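Type III Pentaketide Synthase (Neurospora crassa, PDB 3EUO) probably catalyses acyl transfer as a type III polyketide synthase, building a pentaketide by repeated chain extension on the thiolase-like fold of the chalcone synthase family. Local coordinates at residues Pro314-Ala319 with Leu350-Lys355; Lys27-Glu32 with Leu61-Asn66. All blocks are in the same frame, centred on the assembly; numbering follows the deposited sequence.

Interaction 1 of 2, residues Pro314-Ala319 with Leu350-Lys355; sequences PEHMRA and LAPGGK
Arg-318 lies against the backbone of Leu-350 and Ala-351 and the ring of Pro-352, joining the first turn of helix 318-327 to the loop before strand 359-366 in the C-terminal half of the thiolase-like fold. From CB the chain starts toward the loop, CG sitting between the backbone N and the carbonyl carbon (chi1 60°), and then runs extended to NE. The first atom to touch is CD, with Leu-350 CB at 3.7 Å. NE follows, beside Ala-351 N, and makes a weak hydrogen bond to Met-347 O. Ala-351 CA then sits over the centre of one guanidinium face, 3.7 Å from Arg-318 CZ. At the tip the two nitrogens part: NH2 faces Ala-351 CB at 3.8 Å, while NH1 meets Pro-352 CD at 3.4 Å. NH1 also donates to Glu-315 O at 2.8 Å, a bond lying almost in the guanidinium plane, and forms a salt bridge with Asp-292. Polar partners thus grip NH1 while Ala-351 CA covers one face. The Pro-352 ring also packs on His-316, whose rotation is fixed by hydrogen bonds between ND1 and Thr-313 OG1 and between NE2 and Ala-289 O. Pro-352 CG makes a CH-pi contact over one face of this imidazole, 3.7 Å from the ring centroid and 18° off the normal.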
ATOM      1  N   PRO A 314     -18.498 -18.283  23.374  1.00 18.90           N
ATOM      2  CA  PRO A 314     -17.881 -18.611  22.085  1.00 19.09           C
ATOM      3  C   PRO A 314     -18.861 -18.472  20.926  1.00 18.97           C
ATOM      4  O   PRO A 314     -18.450 -18.170  19.805  1.00 18.91           O
ATOM      5  CB  PRO A 314     -17.495 -20.087  22.244  1.00 19.38           C
ATOM      6  CG  PRO A 314     -17.422 -20.318  23.697  1.00 18.99           C
ATOM      7  CD  PRO A 314     -18.442 -19.419  24.312  1.00 19.63           C
ATOM      8  N   GLU A 315     -20.145 -18.687  21.205  1.00 18.65           N
ATOM      9  CA  GLU A 315     -21.183 -18.600  20.194  1.00 18.83           C
ATOM     10  C   GLU A 315     -21.370 -17.177  19.669  1.00 18.21           C
ATOM     11  O   GLU A 315     -21.825 -16.990  18.541  1.00 18.28           O
ATOM     12  CB  GLU A 315     -22.503 -19.158  20.730  1.00 19.26           C
ATOM     13  CG  GLU A 315     -22.530 -20.690  20.796  1.00 20.95           C
ATOM     14  CD  GLU A 315     -21.789 -21.258  22.000  1.00 24.09           C
ATOM     15  OE1 GLU A 315     -21.553 -20.514  22.977  1.00 25.50           O
ATOM     16  OE2 GLU A 315     -21.440 -22.461  21.967  1.00 26.83           O
ATOM     17  N   HIS A 316     -21.004 -16.191  20.486  1.00 18.02           N
ATOM     18  CA  HIS A 316     -21.009 -14.793  20.062  1.00 18.12           C
ATOM     19  C   HIS A 316     -20.051 -14.575  18.898  1.00 17.96           C
ATOM     20  O   HIS A 316     -20.299 -13.731  18.046  1.00 18.01           O
ATOM     21  CB  HIS A 316     -20.635 -13.863  21.209  1.00 18.07           C
ATOM     22  CG  HIS A 316     -21.769 -13.564  22.137  1.00 19.93           C
ATOM     23  ND1 HIS A 316     -22.195 -14.453  23.100  1.00 21.81           N
ATOM     24  CD2 HIS A 316     -22.561 -12.473  22.250  1.00 20.22           C
ATOM     25  CE1 HIS A 316     -23.209 -13.923  23.765  1.00 21.67           C
ATOM     26  NE2 HIS A 316     -23.452 -12.723  23.267  1.00 21.69           N
ATOM     27  N   MET A 317     -18.959 -15.337  18.882  1.00 18.04           N
ATOM     28  CA  MET A 317     -17.984 -15.291  17.796  1.00 18.51           C
ATOM     29  C   MET A 317     -17.927 -16.618  17.025  1.00 17.46           C
ATOM     30  O   MET A 317     -16.850 -17.041  16.611  1.00 17.23           O
ATOM     31  CB  MET A 317     -16.591 -14.969  18.344  1.00 18.50           C
ATOM     32  CG  MET A 317     -16.431 -13.588  18.947  1.00 19.67           C
ATOM     33  SD  MET A 317     -14.838 -13.396  19.797  1.00 21.97           S
ATOM     34  CE  MET A 317     -14.704 -14.940  20.578  1.00  7.81           C
ATOM     35  N   ARG A 318     -19.086 -17.246  16.815  1.00 16.43           N
ATOM     36  CA  ARG A 318     -19.176 -18.587  16.202  1.00 15.85           C
ATOM     37  C   ARG A 318     -18.506 -18.724  14.822  1.00 15.40           C
ATOM     38  O   ARG A 318     -17.886 -19.750  14.523  1.00 15.66           O
ATOM     39  CB  ARG A 318     -20.641 -19.041  16.126  1.00 15.90           C
ATOM     40  CG  ARG A 318     -21.540 -18.130  15.300  1.00 15.36           C
ATOM     41  CD  ARG A 318     -23.000 -18.387  15.619  1.00 14.79           C
ATOM     42  NE  ARG A 318     -23.887 -17.401  15.006  1.00 15.64           N
ATOM     43  CZ  ARG A 318     -24.110 -16.180  15.489  1.00 15.93           C
ATOM     44  NH1 ARG A 318     -23.495 -15.761  16.591  1.00 15.63           N
ATOM     45  NH2 ARG A 318     -24.949 -15.369  14.862  1.00 17.17           N
ATOM     46  N   ALA A 319     -18.644 -17.699  13.986  1.00 15.01           N
ATOM     47  CA  ALA A 319     -18.012 -17.697  12.661  1.00 14.41           C
ATOM     48  C   ALA A 319     -16.481 -17.560  12.743  1.00 14.44           C
ATOM     49  O   ALA A 319     -15.760 -18.076  11.885  1.00 14.24           O
ATOM     50  CB  ALA A 319     -18.617 -16.604  11.789  1.00 14.19           C
ATOM     51  N   LEU A 350     -26.365 -21.502  15.499  1.00 27.11           N
ATOM     52  CA  LEU A 350     -25.543 -21.447  16.701  1.00 27.34           C
ATOM     53  C   LEU A 350     -25.602 -20.088  17.407  1.00 27.27           C
ATOM     54  O   LEU A 350     -24.843 -19.846  18.345  1.00 27.29           O
ATOM     55  CB  LEU A 350     -24.095 -21.837  16.376  1.00 27.24           C
ATOM     56  CG  LEU A 350     -23.850 -23.288  15.956  1.00 27.66           C
ATOM     57  CD1 LEU A 350     -22.497 -23.430  15.274  1.00 27.56           C
ATOM     58  CD2 LEU A 350     -23.963 -24.237  17.150  1.00 28.17           C
ATOM     59  N   ALA A 351     -26.508 -19.217  16.964  1.00 27.58           N
ATOM     60  CA  ALA A 351     -26.638 -17.874  17.534  1.00 28.03           C
ATOM     61  C   ALA A 351     -26.968 -17.935  19.026  1.00 28.63           C
ATOM     62  O   ALA A 351     -27.886 -18.660  19.415  1.00 28.91           O
ATOM     63  CB  ALA A 351     -27.696 -17.089  16.790  1.00 28.04           C
ATOM     64  N   PRO A 352     -26.228 -17.177  19.864  1.00 29.07           N
ATOM     65  CA  PRO A 352     -26.455 -17.200  21.310  1.00 29.57           C
ATOM     66  C   PRO A 352     -27.927 -16.995  21.644  1.00 30.12           C
ATOM     67  O   PRO A 352     -28.551 -16.050  21.153  1.00 30.41           O
ATOM     68  CB  PRO A 352     -25.626 -16.017  21.817  1.00 29.45           C
ATOM     69  CG  PRO A 352     -24.541 -15.880  20.838  1.00 29.22           C
ATOM     70  CD  PRO A 352     -25.142 -16.246  19.503  1.00 28.85           C
ATOM     71  N   GLY A 353     -28.474 -17.906  22.448  1.00 30.60           N
ATOM     72  CA  GLY A 353     -29.880 -17.863  22.836  1.00 30.76           C
ATOM     73  C   GLY A 353     -30.851 -17.862  21.670  1.00 30.78           C
ATOM     74  O   GLY A 353     -31.978 -17.382  21.802  1.00 31.34           O
ATOM     75  N   GLY A 354     -30.413 -18.390  20.525  1.00 30.54           N
ATOM     76  CA  GLY A 354     -31.244 -18.466  19.319  1.00 30.03           C
ATOM     77  C   GLY A 354     -31.500 -17.133  18.641  1.00 29.98           C
ATOM     78  O   GLY A 354     -32.293 -17.045  17.699  1.00 29.93           O
ATOM     79  N   LYS A 355     -30.823 -16.090  19.116  1.00 29.61           N
ATOM     80  CA  LYS A 355     -31.018 -14.756  18.569  1.00 29.03           C
ATOM     81  C   LYS A 355     -29.888 -14.337  17.638  1.00 27.85           C
ATOM     82  O   LYS A 355     -28.788 -13.984  18.083  1.00 27.62           O
ATOM     83  CB  LYS A 355     -31.263 -13.724  19.678  1.00 29.56           C
ATOM     84  CG  LYS A 355     -32.739 -13.631  20.099  1.00 31.63           C
ATOM     85  CD  LYS A 355     -33.641 -13.431  18.871  1.00 35.15           C
ATOM     86  CE  LYS A 355     -35.100 -13.759  19.151  1.00 36.70           C
ATOM     87  NZ  LYS A 355     -35.854 -13.945  17.875  1.00 37.57           N
TER

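Interaction 2 of 2, residues Lys27-Glu32 with Leu61-Asn66; sequences KRYHPE and LVNKPN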
ATOM      1  N   LYS A  27      10.942 -32.623   9.954  1.00 15.87           N
ATOM      2  CA  LYS A  27      11.765 -33.837   9.992  1.00 16.58           C
ATOM      3  C   LYS A  27      12.583 -34.006   8.710  1.00 16.62           C
ATOM      4  O   LYS A  27      13.738 -34.444   8.748  1.00 16.39           O
ATOM      5  CB  LYS A  27      10.900 -35.080  10.243  1.00 16.48           C
ATOM      6  CG  LYS A  27      11.703 -36.383  10.172  1.00 19.37           C
ATOM      7  CD  LYS A  27      10.832 -37.620  10.116  1.00 24.32           C
ATOM      8  CE  LYS A  27      10.992 -38.458  11.369  1.00 26.50           C
ATOM      9  NZ  LYS A  27      10.731 -39.895  11.069  1.00 28.66           N
ATOM     10  N   ARG A  28      11.978 -33.663   7.578  1.00 15.98           N
ATOM     11  CA  ARG A  28      12.667 -33.742   6.297  1.00 16.21           C
ATOM     12  C   ARG A  28      13.891 -32.826   6.239  1.00 16.11           C
ATOM     13  O   ARG A  28      14.913 -33.207   5.685  1.00 15.69           O
ATOM     14  CB  ARG A  28      11.697 -33.446   5.153  1.00 16.20           C
ATOM     15  CG  ARG A  28      12.228 -33.784   3.769  1.00 17.47           C
ATOM     16  CD  ARG A  28      11.147 -33.569   2.716  1.00 18.66           C
ATOM     17  NE  ARG A  28      10.126 -34.618   2.760  1.00 19.00           N
ATOM     18  CZ  ARG A  28       8.866 -34.460   2.365  1.00 19.88           C
ATOM     19  NH1 ARG A  28       8.445 -33.289   1.900  1.00 19.64           N
ATOM     20  NH2 ARG A  28       8.017 -35.473   2.438  1.00 18.79           N
ATOM     21  N   TYR A  29      13.805 -31.636   6.835  1.00 15.83           N
ATOM     22  CA  TYR A  29      14.864 -30.635   6.634  1.00 16.12           C
ATOM     23  C   TYR A  29      15.714 -30.255   7.831  1.00 16.07           C
ATOM     24  O   TYR A  29      16.732 -29.577   7.662  1.00 16.36           O
ATOM     25  CB  TYR A  29      14.305 -29.394   5.925  1.00 16.04           C
ATOM     26  CG  TYR A  29      13.871 -29.756   4.535  1.00 16.61           C
ATOM     27  CD1 TYR A  29      14.817 -30.011   3.541  1.00 17.21           C
ATOM     28  CD2 TYR A  29      12.523 -29.924   4.229  1.00 15.26           C
ATOM     29  CE1 TYR A  29      14.430 -30.385   2.273  1.00 17.68           C
ATOM     30  CE2 TYR A  29      12.125 -30.298   2.962  1.00 16.62           C
ATOM     31  CZ  TYR A  29      13.086 -30.532   1.991  1.00 17.24           C
ATOM     32  OH  TYR A  29      12.702 -30.917   0.734  1.00 17.93           O
ATOM     33  N   HIS A  30      15.322 -30.690   9.029  1.00 16.01           N
ATOM     34  CA  HIS A  30      16.063 -30.320  10.234  1.00 15.83           C
ATOM     35  C   HIS A  30      16.166 -31.436  11.255  1.00 15.81           C
ATOM     36  O   HIS A  30      15.183 -32.141  11.509  1.00 15.05           O
ATOM     37  CB  HIS A  30      15.462 -29.062  10.883  1.00 16.03           C
ATOM     38  CG  HIS A  30      15.475 -27.867   9.981  1.00 16.45           C
ATOM     39  ND1 HIS A  30      14.362 -27.439   9.293  1.00 17.27           N
ATOM     40  CD2 HIS A  30      16.482 -27.036   9.622  1.00 15.75           C
ATOM     41  CE1 HIS A  30      14.675 -26.385   8.562  1.00 15.80           C
ATOM     42  NE2 HIS A  30      15.957 -26.121   8.739  1.00 17.21           N
ATOM     43  N   PRO A  31      17.362 -31.600  11.855  1.00 15.92           N
ATOM     44  CA  PRO A  31      17.459 -32.475  13.013  1.00 15.95           C
ATOM     45  C   PRO A  31      16.595 -31.916  14.142  1.00 16.26           C
ATOM     46  O   PRO A  31      16.315 -30.708  14.181  1.00 16.04           O
ATOM     47  CB  PRO A  31      18.948 -32.385  13.403  1.00 15.94           C
ATOM     48  CG  PRO A  31      19.650 -31.921  12.167  1.00 15.71           C
ATOM     49  CD  PRO A  31      18.666 -31.001  11.505  1.00 16.43           C
ATOM     50  N   GLU A  32      16.169 -32.793  15.043  1.00 16.89           N
ATOM     51  CA  GLU A  32      15.410 -32.389  16.212  1.00 17.90           C
ATOM     52  C   GLU A  32      16.274 -31.456  17.055  1.00 17.24           C
ATOM     53  O   GLU A  32      17.482 -31.653  17.160  1.00 17.38           O
ATOM     54  CB  GLU A  32      14.990 -33.614  17.039  1.00 18.52           C
ATOM     55  CG  GLU A  32      14.241 -34.700  16.252  1.00 22.58           C
ATOM     56  CD  GLU A  32      15.165 -35.727  15.587  1.00 28.03           C
ATOM     57  OE1 GLU A  32      15.989 -35.357  14.710  1.00 29.20           O
ATOM     58  OE2 GLU A  32      15.047 -36.925  15.936  1.00 31.07           O
ATOM     59  N   LEU A  61       8.136 -25.958  -4.257  1.00 17.99           N
ATOM     60  CA  LEU A  61       8.670 -24.693  -3.742  1.00 17.34           C
ATOM     61  C   LEU A  61       9.299 -24.839  -2.359  1.00 17.24           C
ATOM     62  O   LEU A  61      10.300 -24.179  -2.055  1.00 16.91           O
ATOM     63  CB  LEU A  61       7.584 -23.610  -3.707  1.00 17.48           C
ATOM     64  CG  LEU A  61       8.036 -22.166  -3.434  1.00 17.06           C
ATOM     65  CD1 LEU A  61       8.691 -21.524  -4.656  1.00 18.68           C
ATOM     66  CD2 LEU A  61       6.856 -21.331  -2.985  1.00 17.83           C
ATOM     67  N   VAL A  62       8.697 -25.692  -1.531  1.00 17.00           N
ATOM     68  CA  VAL A  62       9.139 -25.879  -0.147  1.00 17.28           C
ATOM     69  C   VAL A  62      10.061 -27.096  -0.005  1.00 17.85           C
ATOM     70  O   VAL A  62      10.428 -27.494   1.104  1.00 17.76           O
ATOM     71  CB  VAL A  62       7.955 -25.928   0.853  1.00 17.30           C
ATOM     72  CG1 VAL A  62       7.153 -24.617   0.798  1.00 17.11           C
ATOM     73  CG2 VAL A  62       7.035 -27.134   0.600  1.00 17.20           C
ATOM     74  N   ASN A  63      10.448 -27.659  -1.146  1.00 18.31           N
ATOM     75  CA  ASN A  63      11.316 -28.829  -1.179  1.00 19.17           C
ATOM     76  C   ASN A  63      12.612 -28.612  -1.972  1.00 19.49           C
ATOM     77  O   ASN A  63      13.183 -29.547  -2.538  1.00 19.77           O
ATOM     78  CB  ASN A  63      10.542 -30.054  -1.678  1.00 19.51           C
ATOM     79  CG  ASN A  63       9.528 -30.558  -0.656  1.00 20.28           C
ATOM     80  OD1 ASN A  63       8.322 -30.357  -0.808  1.00 22.43           O
ATOM     81  ND2 ASN A  63      10.016 -31.201   0.398  1.00 20.11           N
ATOM     82  N   LYS A  64      13.087 -27.375  -1.999  1.00 19.78           N
ATOM     83  CA  LYS A  64      14.381 -27.082  -2.604  1.00 20.26           C
ATOM     84  C   LYS A  64      15.496 -27.223  -1.559  1.00 20.18           C
ATOM     85  O   LYS A  64      15.203 -27.350  -0.367  1.00 20.15           O
ATOM     86  CB  LYS A  64      14.357 -25.693  -3.248  1.00 20.89           C
ATOM     87  CG  LYS A  64      13.249 -25.575  -4.293  1.00 23.09           C
ATOM     88  CD  LYS A  64      13.499 -24.485  -5.317  1.00 28.57           C
ATOM     89  CE  LYS A  64      12.955 -23.153  -4.853  1.00 29.23           C
ATOM     90  NZ  LYS A  64      13.903 -22.504  -3.905  1.00 32.63           N
ATOM     91  N   PRO A  65      16.774 -27.234  -1.994  1.00 20.18           N
ATOM     92  CA  PRO A  65      17.875 -27.330  -1.027  1.00 20.13           C
ATOM     93  C   PRO A  65      17.765 -26.276   0.077  1.00 19.62           C
ATOM     94  O   PRO A  65      17.985 -26.573   1.255  1.00 19.65           O
ATOM     95  CB  PRO A  65      19.117 -27.089  -1.888  1.00 20.30           C
ATOM     96  CG  PRO A  65      18.717 -27.571  -3.243  1.00 20.30           C
ATOM     97  CD  PRO A  65      17.271 -27.193  -3.385  1.00 20.44           C
ATOM     98  N   ASN A  66      17.401 -25.061  -0.316  1.00 19.17           N
ATOM     99  CA  ASN A  66      17.224 -23.961   0.616  1.00 18.80           C
ATOM    100  C   ASN A  66      15.764 -23.537   0.629  1.00 17.85           C
ATOM    101  O   ASN A  66      15.003 -23.952  -0.246  1.00 18.02           O
ATOM    102  CB  ASN A  66      18.105 -22.786   0.188  1.00 19.32           C
ATOM    103  CG  ASN A  66      19.561 -23.178   0.035  1.00 21.57           C
ATOM    104  OD1 ASN A  66      20.213 -23.584   0.997  1.00 24.70           O
ATOM    105  ND2 ASN A  66      20.083 -23.040  -1.179  1.00 25.10           N
TER
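The side chains of Tyr-29 and Asn-63 cross at about a right angle, their ring and amide planes 46° apart, where helix 20-29 ends beside the loop that leads into helix 70-96. The phenol points its oxygen into the loop: OH lies 3.2 Å from Asn-63 CA and 3.4 Å from Asn-63 CB, so the hydroxyl end is set close against the backbone as well as the side chain. On the two sides of that hydroxyl, CE2 approaches Val-62 O at 3.8 Å and CE1 approaches Lys-64 O at 4.1 Å. Both carbonyls accept hydrogen bonds from Arg-182 NH1, and Arg-182 also makes a cation-pi interaction with the tyrosine. Arg-28 completes the group. Its CG lies above one face of the Tyr-29 ring, toward the rim, and a bend at chi3 (-74°) swings the guanidinium round to present its edge to the Asn-63 amide, the two planes 47° apart. Arg-28 NH1 has a weak hydrogen bond to Pro-57 O. An alanine in place of Tyr-29 would probably deprive Arg-182 of its aromatic partner and open a gap beside Asn-63 CA and CB. With a guanidinium, a phenol and an amide gathered here, the contact probably rests on polar and cation-pi interactions more than on apolar burial, as fits its place at the protein surface.

Overall arrangement
The two contacts share no helix or strand and stand about 42 Å apart between centres, one closing before the other opens along the chain. Interaction 1 is partly buried, at the start of a helix in the C-terminal half and beside strand 292-295, outermost in the large sheet of this chain; interaction 2 is a surface contact, farther from the chain centre, at the end of a helix near the N-terminus. Each sets a helix end against a loop and uses arginine. In 314-319 with 350-355 the arginine has a carbon packed over one guanidinium face and its charge is met by an aspartate, whereas in 27-32 with 61-66 polar groups dominate and less area is buried.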